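Local structure of 4-hydroxy-3-methylbut-2-enyl diphosphate reductase, apicoplast (Plasmodium falciparum, 4N7B) at residues E239-L247 against K266-I274; L460-D468 against E490-L498. The protein reduces (E)-4-hydroxy-3-methylbut-2-enyl diphosphate to isopentenyl and dimethylallyl diphosphate with an iron-sulfur cluster, the last step of the DOXP/MEP route to isoprenoid precursors. All coordinates share one frame; numbering follows the deposited sequence.

Contact 1: E239-L247 against K266-I274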
ATOM      1  N   GLU A 239     -13.029   6.847  -2.281  1.00 35.60           N
ATOM      2  CA  GLU A 239     -14.147   7.428  -3.015  1.00 36.51           C
ATOM      3  C   GLU A 239     -15.157   6.329  -3.378  1.00 43.06           C
ATOM      4  O   GLU A 239     -16.363   6.549  -3.347  1.00 41.99           O
ATOM      5  CB  GLU A 239     -13.635   8.158  -4.261  1.00 38.13           C
ATOM      6  CG  GLU A 239     -14.727   8.904  -5.055  1.00 53.30           C
ATOM      7  CD  GLU A 239     -14.168   9.746  -6.211  1.00 61.58           C
ATOM      8  OE1 GLU A 239     -14.967  10.423  -6.904  1.00 57.48           O
ATOM      9  OE2 GLU A 239     -12.930   9.732  -6.429  1.00 63.57           O
ATOM     10  N   THR A 240     -14.665   5.132  -3.684  1.00 37.45           N
ATOM     11  CA  THR A 240     -15.557   4.023  -4.022  1.00 33.11           C
ATOM     12  C   THR A 240     -16.514   3.756  -2.868  1.00 36.47           C
ATOM     13  O   THR A 240     -17.710   3.576  -3.077  1.00 38.83           O
ATOM     14  CB  THR A 240     -14.792   2.731  -4.331  1.00 37.04           C
ATOM     15  OG1 THR A 240     -14.113   2.860  -5.588  1.00 37.94           O
ATOM     16  CG2 THR A 240     -15.750   1.552  -4.397  1.00 40.64           C
ATOM     17  N   VAL A 241     -16.001   3.742  -1.645  1.00 36.79           N
ATOM     18  CA  VAL A 241     -16.853   3.467  -0.487  1.00 37.49           C
ATOM     19  C   VAL A 241     -17.801   4.616  -0.212  1.00 42.08           C
ATOM     20  O   VAL A 241     -18.983   4.399   0.051  1.00 41.88           O
ATOM     21  CB  VAL A 241     -16.035   3.194   0.790  1.00 39.60           C
ATOM     22  CG1 VAL A 241     -16.959   2.955   1.988  1.00 38.14           C
ATOM     23  CG2 VAL A 241     -15.129   1.985   0.580  1.00 37.66           C
ATOM     24  N   GLU A 242     -17.280   5.837  -0.273  1.00 46.52           N
ATOM     25  CA  GLU A 242     -18.068   7.034   0.008  1.00 47.62           C
ATOM     26  C   GLU A 242     -19.231   7.177  -0.975  1.00 54.20           C
ATOM     27  O   GLU A 242     -20.322   7.641  -0.627  1.00 55.17           O
ATOM     28  CB  GLU A 242     -17.169   8.271  -0.060  1.00 44.78           C
ATOM     29  CG  GLU A 242     -16.511   8.630   1.272  1.00 53.03           C
ATOM     30  CD  GLU A 242     -15.346   9.596   1.115  1.00 58.78           C
ATOM     31  OE1 GLU A 242     -15.039   9.977  -0.038  1.00 63.35           O
ATOM     32  OE2 GLU A 242     -14.721   9.964   2.143  1.00 63.57           O
ATOM     33  N   GLU A 243     -19.000   6.746  -2.205  1.00 45.91           N
ATOM     34  CA  GLU A 243     -19.967   6.952  -3.256  1.00 47.22           C
ATOM     35  C   GLU A 243     -21.067   5.886  -3.171  1.00 56.20           C
ATOM     36  O   GLU A 243     -22.226   6.142  -3.525  1.00 55.46           O
ATOM     37  CB  GLU A 243     -19.249   6.962  -4.604  1.00 46.88           C
ATOM     38  CG  GLU A 243     -20.074   7.546  -5.725  1.00 61.72           C
ATOM     39  CD  GLU A 243     -20.238   9.037  -5.587  1.00 62.90           C
ATOM     40  OE1 GLU A 243     -19.282   9.705  -5.135  1.00 65.52           O
ATOM     41  OE2 GLU A 243     -21.330   9.530  -5.914  1.00 64.11           O
ATOM     42  N   CYS A 244     -20.710   4.709  -2.662  1.00 53.75           N
ATOM     43  CA  CYS A 244     -21.679   3.647  -2.409  1.00 53.00           C
ATOM     44  C   CYS A 244     -22.600   4.052  -1.276  1.00 59.22           C
ATOM     45  O   CYS A 244     -23.805   3.797  -1.304  1.00 61.00           O
ATOM     46  CB  CYS A 244     -20.960   2.359  -2.027  1.00 51.67           C
ATOM     47  SG  CYS A 244     -20.318   1.433  -3.439  1.00 56.37           S
ATOM     48  N   LEU A 245     -22.013   4.685  -0.267  1.00 54.75           N
ATOM     49  CA  LEU A 245     -22.775   5.165   0.876  1.00 57.00           C
ATOM     50  C   LEU A 245     -23.787   6.237   0.476  1.00 59.63           C
ATOM     51  O   LEU A 245     -24.845   6.341   1.087  1.00 61.71           O
ATOM     52  CB  LEU A 245     -21.831   5.706   1.947  1.00 52.70           C
ATOM     53  CG  LEU A 245     -21.084   4.618   2.718  1.00 53.40           C
ATOM     54  CD1 LEU A 245     -19.925   5.215   3.488  1.00 51.91           C
ATOM     55  CD2 LEU A 245     -22.047   3.912   3.667  1.00 58.92           C
ATOM     56  N   LYS A 246     -23.462   7.033  -0.539  1.00 67.52           N
ATOM     57  CA  LYS A 246     -24.378   8.063  -1.030  1.00 68.80           C
ATOM     58  C   LYS A 246     -25.550   7.427  -1.755  1.00 77.38           C
ATOM     59  O   LYS A 246     -26.699   7.844  -1.594  1.00 82.74           O
ATOM     60  CB  LYS A 246     -23.657   9.041  -1.962  1.00 66.12           C
ATOM     61  CG  LYS A 246     -22.858  10.096  -1.212  1.00 75.69           C
ATOM     62  CD  LYS A 246     -21.917  10.892  -2.119  1.00 82.42           C
ATOM     63  CE  LYS A 246     -20.766  11.517  -1.304  1.00 77.93           C
ATOM     64  NZ  LYS A 246     -19.647  12.021  -2.153  1.00 77.60           N
ATOM     65  N   LEU A 247     -25.260   6.401  -2.544  1.00 83.35           N
ATOM     66  CA  LEU A 247     -26.293   5.770  -3.348  1.00 87.71           C
ATOM     67  C   LEU A 247     -27.180   4.869  -2.513  1.00 91.08           C
ATOM     68  O   LEU A 247     -28.380   5.102  -2.403  1.00 99.66           O
ATOM     69  CB  LEU A 247     -25.676   4.958  -4.482  1.00 86.18           C
ATOM     70  CG  LEU A 247     -24.945   5.764  -5.555  1.00 87.80           C
ATOM     71  CD1 LEU A 247     -24.603   4.845  -6.718  1.00 87.98           C
ATOM     72  CD2 LEU A 247     -25.777   6.961  -6.024  1.00 86.53           C
ATOM     73  N   LYS A 266     -12.099   4.582  10.433  1.00 50.69           N
ATOM     74  CA  LYS A 266     -13.021   4.984  11.483  1.00 55.45           C
ATOM     75  C   LYS A 266     -14.015   5.997  10.911  1.00 56.00           C
ATOM     76  O   LYS A 266     -15.202   5.975  11.247  1.00 58.02           O
ATOM     77  CB  LYS A 266     -12.261   5.581  12.663  1.00 54.84           C
ATOM     78  CG  LYS A 266     -13.153   6.149  13.747  1.00 67.22           C
ATOM     79  CD  LYS A 266     -12.359   7.042  14.692  1.00 77.74           C
ATOM     80  CE  LYS A 266     -13.251   7.729  15.730  1.00 80.44           C
ATOM     81  NZ  LYS A 266     -12.469   8.666  16.594  1.00 76.73           N
ATOM     82  N   LYS A 267     -13.536   6.875  10.033  1.00 49.31           N
ATOM     83  CA  LYS A 267     -14.397   7.905   9.463  1.00 56.40           C
ATOM     84  C   LYS A 267     -15.492   7.247   8.623  1.00 59.92           C
ATOM     85  O   LYS A 267     -16.652   7.673   8.643  1.00 60.61           O
ATOM     86  CB  LYS A 267     -13.578   8.881   8.626  1.00 50.37           C
ATOM     87  CG  LYS A 267     -14.374  10.015   8.018  1.00 57.17           C
ATOM     88  CD  LYS A 267     -13.484  10.849   7.104  1.00 62.44           C
ATOM     89  CE  LYS A 267     -14.293  11.784   6.202  1.00 62.48           C
ATOM     90  NZ  LYS A 267     -13.424  12.456   5.173  1.00 64.55           N
ATOM     91  N   LEU A 268     -15.124   6.184   7.909  1.00 49.07           N
ATOM     92  CA  LEU A 268     -16.072   5.480   7.053  1.00 48.29           C
ATOM     93  C   LEU A 268     -17.049   4.651   7.877  1.00 51.22           C
ATOM     94  O   LEU A 268     -18.211   4.494   7.492  1.00 54.03           O
ATOM     95  CB  LEU A 268     -15.342   4.596   6.042  1.00 45.81           C
ATOM     96  CG  LEU A 268     -14.516   5.392   5.026  1.00 40.78           C
ATOM     97  CD1 LEU A 268     -13.712   4.464   4.138  1.00 39.08           C
ATOM     98  CD2 LEU A 268     -15.415   6.294   4.175  1.00 41.91           C
ATOM     99  N   GLU A 269     -16.589   4.135   9.012  1.00 56.36           N
ATOM    100  CA  GLU A 269     -17.460   3.363   9.892  1.00 63.77           C
ATOM    101  C   GLU A 269     -18.574   4.260  10.403  1.00 63.52           C
ATOM    102  O   GLU A 269     -19.728   3.844  10.474  1.00 63.60           O
ATOM    103  CB  GLU A 269     -16.683   2.757  11.062  1.00 61.84           C
ATOM    104  CG  GLU A 269     -15.993   1.449  10.718  1.00 66.74           C
ATOM    105  CD  GLU A 269     -15.065   0.956  11.818  1.00 69.03           C
ATOM    106  OE1 GLU A 269     -14.696   1.758  12.703  1.00 69.69           O
ATOM    107  OE2 GLU A 269     -14.709  -0.242  11.799  1.00 69.39           O
ATOM    108  N   LYS A 270     -18.215   5.496  10.744  1.00 65.12           N
ATOM    109  CA  LYS A 270     -19.183   6.486  11.200  1.00 68.71           C
ATOM    110  C   LYS A 270     -20.209   6.774  10.117  1.00 69.17           C
ATOM    111  O   LYS A 270     -21.382   6.979  10.407  1.00 71.22           O
ATOM    112  CB  LYS A 270     -18.487   7.793  11.592  1.00 68.42           C
ATOM    113  CG  LYS A 270     -18.053   7.860  13.049  1.00 73.92           C
ATOM    114  CD  LYS A 270     -17.606   9.267  13.465  1.00 79.52           C
ATOM    115  CE  LYS A 270     -18.703  10.320  13.255  1.00 84.83           C
ATOM    116  NZ  LYS A 270     -18.333  11.669  13.796  1.00 83.19           N
ATOM    117  N   GLU A 271     -19.755   6.797   8.868  1.00 68.17           N
ATOM    118  CA  GLU A 271     -20.621   7.126   7.746  1.00 64.77           C
ATOM    119  C   GLU A 271     -21.487   5.935   7.333  1.00 65.06           C
ATOM    120  O   GLU A 271     -22.389   6.083   6.510  1.00 67.15           O
ATOM    121  CB  GLU A 271     -19.790   7.617   6.553  1.00 63.13           C
ATOM    122  CG  GLU A 271     -19.110   8.964   6.767  1.00 64.24           C
ATOM    123  CD  GLU A 271     -18.130   9.325   5.653  1.00 70.87           C
ATOM    124  OE1 GLU A 271     -18.260   8.804   4.521  1.00 71.74           O
ATOM    125  OE2 GLU A 271     -17.216  10.134   5.917  1.00 74.53           O
ATOM    126  N   GLY A 272     -21.209   4.756   7.894  1.00 55.77           N
ATOM    127  CA  GLY A 272     -22.063   3.596   7.687  1.00 53.27           C
ATOM    128  C   GLY A 272     -21.400   2.398   7.022  1.00 61.61           C
ATOM    129  O   GLY A 272     -22.061   1.398   6.728  1.00 63.86           O
ATOM    130  N   ALA A 273     -20.096   2.472   6.782  1.00 57.73           N
ATOM    131  CA  ALA A 273     -19.394   1.319   6.235  1.00 53.75           C
ATOM    132  C   ALA A 273     -19.096   0.308   7.342  1.00 52.85           C
ATOM    133  O   ALA A 273     -18.948   0.669   8.512  1.00 57.72           O
ATOM    134  CB  ALA A 273     -18.105   1.741   5.536  1.00 48.30           C
ATOM    135  N   ILE A 274     -19.019  -0.962   6.963  1.00 47.04           N
ATOM    136  CA  ILE A 274     -18.632  -2.012   7.891  1.00 51.55           C
ATOM    137  C   ILE A 274     -17.603  -2.918   7.230  1.00 51.54           C
ATOM    138  O   ILE A 274     -17.844  -3.480   6.154  1.00 48.92           O
ATOM    139  CB  ILE A 274     -19.846  -2.846   8.334  1.00 60.09           C
ATOM    140  CG1 ILE A 274     -20.868  -1.955   9.050  1.00 64.94           C
ATOM    141  CG2 ILE A 274     -19.406  -3.985   9.245  1.00 51.07           C
ATOM    142  CD1 ILE A 274     -22.208  -2.624   9.287  1.00 66.16           C
TER

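Contact 2: L460-D468 against E490-L498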
ATOM      1  N   LEU A 460       7.528   6.061  13.174  1.00 26.88           N
ATOM      2  CA  LEU A 460       6.257   6.025  12.504  1.00 26.62           C
ATOM      3  C   LEU A 460       5.217   6.447  13.514  1.00 29.88           C
ATOM      4  O   LEU A 460       5.104   5.834  14.558  1.00 28.31           O
ATOM      5  CB  LEU A 460       5.966   4.609  12.043  1.00 29.10           C
ATOM      6  CG  LEU A 460       4.598   4.460  11.395  1.00 31.39           C
ATOM      7  CD1 LEU A 460       4.567   5.228  10.089  1.00 29.84           C
ATOM      8  CD2 LEU A 460       4.322   2.995  11.159  1.00 27.00           C
ATOM      9  N   LEU A 461       4.466   7.501  13.212  1.00 33.28           N
ATOM     10  CA  LEU A 461       3.474   8.027  14.137  1.00 29.63           C
ATOM     11  C   LEU A 461       2.140   8.221  13.424  1.00 31.24           C
ATOM     12  O   LEU A 461       2.082   8.791  12.330  1.00 25.09           O
ATOM     13  CB  LEU A 461       3.944   9.368  14.719  1.00 33.42           C
ATOM     14  CG  LEU A 461       5.241   9.316  15.529  1.00 28.24           C
ATOM     15  CD1 LEU A 461       5.645  10.729  15.930  1.00 36.03           C
ATOM     16  CD2 LEU A 461       5.086   8.422  16.753  1.00 29.88           C
ATOM     17  N   ASN A 462       1.073   7.759  14.058  1.00 28.19           N
ATOM     18  CA  ASN A 462      -0.241   7.776  13.459  1.00 30.57           C
ATOM     19  C   ASN A 462      -0.776   9.205  13.449  1.00 35.43           C
ATOM     20  O   ASN A 462      -1.387   9.642  12.467  1.00 31.04           O
ATOM     21  CB  ASN A 462      -1.176   6.841  14.237  1.00 37.09           C
ATOM     22  CG  ASN A 462      -2.446   6.497  13.470  1.00 41.52           C
ATOM     23  OD1 ASN A 462      -2.408   6.150  12.285  1.00 36.62           O
ATOM     24  ND2 ASN A 462      -3.576   6.574  14.153  1.00 44.11           N
ATOM     25  N   THR A 463      -0.497   9.932  14.530  1.00 36.12           N
ATOM     26  CA  THR A 463      -1.035  11.269  14.743  1.00 37.68           C
ATOM     27  C   THR A 463      -0.091  12.058  15.672  1.00 38.12           C
ATOM     28  O   THR A 463       0.703  11.446  16.388  1.00 33.89           O
ATOM     29  CB  THR A 463      -2.440  11.170  15.377  1.00 42.22           C
ATOM     30  OG1 THR A 463      -3.016  12.467  15.464  1.00 55.02           O
ATOM     31  CG2 THR A 463      -2.365  10.618  16.768  1.00 55.57           C
ATOM     32  N   VAL A 464      -0.163  13.396  15.678  1.00 33.91           N
ATOM     33  CA  VAL A 464       0.721  14.188  16.556  1.00 37.01           C
ATOM     34  C   VAL A 464       0.587  13.845  18.010  1.00 34.93           C
ATOM     35  O   VAL A 464       1.538  13.992  18.759  1.00 41.55           O
ATOM     36  CB  VAL A 464       0.483  15.712  16.518  1.00 40.22           C
ATOM     37  CG1 VAL A 464       1.219  16.318  15.368  1.00 33.59           C
ATOM     38  CG2 VAL A 464      -1.000  16.025  16.514  1.00 40.39           C
ATOM     39  N   HIS A 465      -0.608  13.441  18.423  1.00 38.89           N
ATOM     40  CA  HIS A 465      -0.817  13.080  19.814  1.00 44.30           C
ATOM     41  C   HIS A 465       0.151  11.962  20.211  1.00 43.59           C
ATOM     42  O   HIS A 465       0.581  11.910  21.364  1.00 48.35           O
ATOM     43  CB  HIS A 465      -2.269  12.655  20.065  1.00 53.48           C
ATOM     44  CG  HIS A 465      -2.538  12.235  21.480  1.00 77.41           C
ATOM     45  ND1 HIS A 465      -2.785  13.138  22.497  1.00 83.36           N
ATOM     46  CD2 HIS A 465      -2.594  11.006  22.049  1.00 85.22           C
ATOM     47  CE1 HIS A 465      -2.983  12.482  23.627  1.00 87.82           C
ATOM     48  NE2 HIS A 465      -2.873  11.188  23.383  1.00 89.52           N
ATOM     49  N   ASP A 466       0.515  11.090  19.265  1.00 42.32           N
ATOM     50  CA  ASP A 466       1.411   9.958  19.570  1.00 41.25           C
ATOM     51  C   ASP A 466       2.879  10.377  19.643  1.00 42.86           C
ATOM     52  O   ASP A 466       3.727   9.582  20.017  1.00 41.97           O
ATOM     53  CB  ASP A 466       1.303   8.841  18.520  1.00 44.82           C
ATOM     54  CG  ASP A 466      -0.096   8.250  18.409  1.00 50.30           C
ATOM     55  OD1 ASP A 466      -0.719   7.928  19.441  1.00 51.42           O
ATOM     56  OD2 ASP A 466      -0.579   8.103  17.267  1.00 49.62           O
ATOM     57  N   LEU A 467       3.192  11.613  19.269  1.00 43.08           N
ATOM     58  CA  LEU A 467       4.577  12.071  19.296  1.00 39.07           C
ATOM     59  C   LEU A 467       5.014  12.294  20.739  1.00 43.06           C
ATOM     60  O   LEU A 467       4.377  13.036  21.489  1.00 40.41           O
ATOM     61  CB  LEU A 467       4.744  13.358  18.495  1.00 41.29           C
ATOM     62  CG  LEU A 467       6.062  14.128  18.629  1.00 40.08           C
ATOM     63  CD1 LEU A 467       7.241  13.339  18.072  1.00 31.31           C
ATOM     64  CD2 LEU A 467       5.935  15.494  17.927  1.00 40.71           C
ATOM     65  N   ASP A 468       6.089  11.618  21.123  1.00 37.00           N
ATOM     66  CA  ASP A 468       6.769  11.888  22.374  1.00 38.94           C
ATOM     67  C   ASP A 468       7.694  13.060  22.127  1.00 39.59           C
ATOM     68  O   ASP A 468       8.794  12.876  21.600  1.00 38.00           O
ATOM     69  CB  ASP A 468       7.587  10.677  22.795  1.00 39.69           C
ATOM     70  CG  ASP A 468       8.449  10.952  24.003  1.00 50.78           C
ATOM     71  OD1 ASP A 468       8.333  12.063  24.580  1.00 49.58           O
ATOM     72  OD2 ASP A 468       9.230  10.048  24.394  1.00 55.77           O
ATOM     73  N   GLU A 490      -3.541  14.799   8.856  1.00 27.29           N
ATOM     74  CA  GLU A 490      -2.725  14.314   9.972  1.00 31.50           C
ATOM     75  C   GLU A 490      -1.303  14.852   9.821  1.00 32.11           C
ATOM     76  O   GLU A 490      -0.670  15.228  10.800  1.00 33.75           O
ATOM     77  CB  GLU A 490      -2.753  12.800  10.080  1.00 28.70           C
ATOM     78  CG  GLU A 490      -4.126  12.270  10.401  1.00 35.81           C
ATOM     79  CD  GLU A 490      -4.710  12.847  11.696  1.00 37.39           C
ATOM     80  OE1 GLU A 490      -3.940  13.251  12.605  1.00 38.46           O
ATOM     81  OE2 GLU A 490      -5.952  12.891  11.804  1.00 40.82           O
ATOM     82  N   THR A 491      -0.836  14.968   8.583  1.00 26.58           N
ATOM     83  CA  THR A 491       0.501  15.486   8.344  1.00 22.31           C
ATOM     84  C   THR A 491       0.579  16.987   8.616  1.00 26.59           C
ATOM     85  O   THR A 491       1.603  17.477   9.102  1.00 26.07           O
ATOM     86  CB  THR A 491       0.954  15.207   6.911  1.00 26.48           C
ATOM     87  OG1 THR A 491       0.913  13.799   6.680  1.00 28.27           O
ATOM     88  CG2 THR A 491       2.374  15.696   6.683  1.00 23.37           C
ATOM     89  N   GLN A 492      -0.501  17.716   8.323  1.00 27.57           N
ATOM     90  CA  GLN A 492      -0.526  19.155   8.576  1.00 27.85           C
ATOM     91  C   GLN A 492      -0.444  19.475  10.071  1.00 27.17           C
ATOM     92  O   GLN A 492       0.156  20.473  10.467  1.00 26.15           O
ATOM     93  CB  GLN A 492      -1.788  19.796   7.973  1.00 28.28           C
ATOM     94  CG  GLN A 492      -1.818  19.673   6.477  1.00 35.44           C
ATOM     95  CD  GLN A 492      -0.691  20.463   5.821  1.00 50.15           C
ATOM     96  OE1 GLN A 492      -0.034  21.292   6.470  1.00 52.71           O
ATOM     97  NE2 GLN A 492      -0.463  20.216   4.527  1.00 49.99           N
ATOM     98  N   LYS A 493      -1.051  18.637  10.899  1.00 30.85           N
ATOM     99  CA  LYS A 493      -0.974  18.838  12.344  1.00 29.12           C
ATOM    100  C   LYS A 493       0.490  18.771  12.807  1.00 30.41           C
ATOM    101  O   LYS A 493       0.914  19.512  13.695  1.00 31.44           O
ATOM    102  CB  LYS A 493      -1.787  17.767  13.062  1.00 35.11           C
ATOM    103  CG  LYS A 493      -3.273  17.768  12.714  1.00 34.97           C
ATOM    104  CD  LYS A 493      -4.066  16.894  13.679  1.00 43.09           C
ATOM    105  CE  LYS A 493      -5.538  16.883  13.313  1.00 49.34           C
ATOM    106  NZ  LYS A 493      -6.402  16.169  14.326  1.00 54.33           N
ATOM    107  N   PHE A 494       1.274  17.889  12.200  1.00 28.75           N
ATOM    108  CA  PHE A 494       2.700  17.863  12.491  1.00 31.04           C
ATOM    109  C   PHE A 494       3.357  19.172  12.064  1.00 29.45           C
ATOM    110  O   PHE A 494       4.117  19.777  12.823  1.00 24.66           O
ATOM    111  CB  PHE A 494       3.388  16.679  11.818  1.00 27.65           C
ATOM    112  CG  PHE A 494       3.325  15.398  12.626  1.00 26.67           C
ATOM    113  CD1 PHE A 494       4.235  15.154  13.645  1.00 27.11           C
ATOM    114  CD2 PHE A 494       2.340  14.444  12.376  1.00 30.26           C
ATOM    115  CE1 PHE A 494       4.175  13.971  14.386  1.00 28.45           C
ATOM    116  CE2 PHE A 494       2.277  13.265  13.124  1.00 30.54           C
ATOM    117  CZ  PHE A 494       3.189  13.039  14.122  1.00 26.61           C
ATOM    118  N   VAL A 495       3.059  19.626  10.852  1.00 24.23           N
ATOM    119  CA  VAL A 495       3.665  20.860  10.373  1.00 25.06           C
ATOM    120  C   VAL A 495       3.295  21.982  11.332  1.00 24.44           C
ATOM    121  O   VAL A 495       4.138  22.779  11.725  1.00 29.51           O
ATOM    122  CB  VAL A 495       3.186  21.198   8.970  1.00 22.76           C
ATOM    123  CG1 VAL A 495       3.598  22.614   8.592  1.00 30.52           C
ATOM    124  CG2 VAL A 495       3.718  20.170   7.991  1.00 26.22           C
ATOM    125  N   ASN A 496       2.031  22.028  11.733  1.00 28.01           N
ATOM    126  CA  ASN A 496       1.573  23.090  12.615  1.00 30.31           C
ATOM    127  C   ASN A 496       2.277  23.058  13.981  1.00 31.23           C
ATOM    128  O   ASN A 496       2.735  24.080  14.481  1.00 30.66           O
ATOM    129  CB  ASN A 496       0.054  23.022  12.770  1.00 33.98           C
ATOM    130  CG  ASN A 496      -0.453  23.913  13.883  1.00 40.94           C
ATOM    131  OD1 ASN A 496      -0.653  25.113  13.698  1.00 35.99           O
ATOM    132  ND2 ASN A 496      -0.638  23.331  15.061  1.00 46.49           N
ATOM    133  N   LEU A 497       2.376  21.882  14.580  1.00 31.89           N
ATOM    134  CA  LEU A 497       3.048  21.752  15.861  1.00 28.81           C
ATOM    135  C   LEU A 497       4.521  22.154  15.756  1.00 30.23           C
ATOM    136  O   LEU A 497       5.007  22.930  16.557  1.00 28.97           O
ATOM    137  CB  LEU A 497       2.940  20.310  16.335  1.00 29.32           C
ATOM    138  CG  LEU A 497       3.663  19.966  17.640  1.00 40.91           C
ATOM    139  CD1 LEU A 497       2.926  20.561  18.811  1.00 44.85           C
ATOM    140  CD2 LEU A 497       3.837  18.453  17.789  1.00 37.20           C
ATOM    141  N   LEU A 498       5.227  21.628  14.760  1.00 28.95           N
ATOM    142  CA  LEU A 498       6.686  21.783  14.691  1.00 27.43           C
ATOM    143  C   LEU A 498       7.200  23.144  14.231  1.00 32.62           C
ATOM    144  O   LEU A 498       8.293  23.538  14.630  1.00 30.29           O
ATOM    145  CB  LEU A 498       7.289  20.687  13.800  1.00 29.59           C
ATOM    146  CG  LEU A 498       7.146  19.257  14.369  1.00 27.34           C
ATOM    147  CD1 LEU A 498       7.605  18.228  13.364  1.00 27.67           C
ATOM    148  CD2 LEU A 498       7.915  19.093  15.667  1.00 33.35           C
TER
HETATM  149  O   HOH W   1      -1.651  14.070  13.331  1.00 29.03           O

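Contact 1: E239-L247 against K266-I274
Two nearly parallel helices lie side by side here, Val241, Glu242 and Leu245 of one meeting Leu268 and Glu271 of the other and Ala273 of the strand that follows it, on one face of the four-stranded parallel sheet that includes strand 273-276. The segment axes run 9° apart at a closest approach of 10.8 Å. Leu245 reaches across at right angles to Glu271: its CD2 sits 3.6 Å from Glu271 O, and its CD1 rests on Glu271 CB. Deeper in, Val241 CG1, turned anti to the backbone N (chi1 178°), packs 3.9 Å from Ala273 CB and also meets Leu268 CD1. Toward the surface the aliphatic part of Glu242 takes over, CG lying 3.9 Å from Leu268 CD2. Its OE2 stays 4.1 Å from Lys267 NZ, too far for a salt bridge, and 4.4 Å from Glu271 OE1; the lysine charge probably eases the meeting of the two carboxylates. Strand 287-290 underlies Val241 through Ile289. Gly272 ends helix 262-271 with positive phi in a Schellman motif, Ala273 N bonding back to Leu268 O (2.9 Å), and this turn joins the helix to its edge strand, an alpha/beta unit of the kind the IspH fold is built from.

Contact 2: L460-D468 against E490-L498
Water 1 is held by three groups from the two segments: it accepts from Val464 N at 2.9 Å and donates to Glu490 O and to Glu490 OE1, the last at 2.5 Å, a length that is doubtfully short at this resolution. The water thus ties the start of the 3-10 turn 464-466 to the side chain and backbone of one helical residue. Glu490 folds back to reach it, turned about its CB-CG bond (chi2 -57°), and the same OE1 lies 3.1 Å from Thr463 OG1.

Next to the water site, Val464 and Phe494 run antiparallel alongside one another. Val464 CG1 stands over the middle of the Phe494 ring, 3.5 Å from the centroid and 10° off the normal, a CH-pi contact. The Val464 backbone also comes in at the ring, N lying 3.5 Å from Phe494 CE2, while Leu461 CB approaches CZ obliquely. Through Ile434, Val436 and Leu480 the ring also touches strands 432-436 and 477-482. Helix 488-499 therefore lies on the five-stranded parallel sheet, and 460-468 takes in the end of its edge strand 458-461 and the turn that leaves it, an alpha/beta arrangement in which Phe494 fills the corner between helix, sheet and turn.

Val464 CG2 rests on Lys493 CB, 3.9 Å away, the two side chains roughly perpendicular. One helical turn beyond Lys493, Leu497 has CG anti to its backbone nitrogen (chi1 177°), which brings CD2 within 3.6 Å of Leu467 CD2. The turn itself is kept tight by Asp466 N bonding to Thr463 O and Leu467 N to Val464 O, with a weak bond from Thr463 N to Asp466 OD2.

Overall arrangement
Contact 1 comes first along the chain and is complete before contact 2 begins; their centres are 26 Å apart and their nearest atoms about 9 Å, so they do not touch. Each belongs to its own parallel sheet: contact 1 to the four-stranded one with edge strand 273-276, contact 2 to the five-stranded one with edge strand 458-461. Helix 232-247 follows strand 221-226 of the five-stranded sheet, so the chain passes early from one sheet to the other. The iron-sulfur cluster is about 13 Å from the side chain of Val241, and the side chain of Asn462 is about 8 Å from those of Ser441 and Ser485, probable substrate binders; both contacts lie in the protein shell around this site.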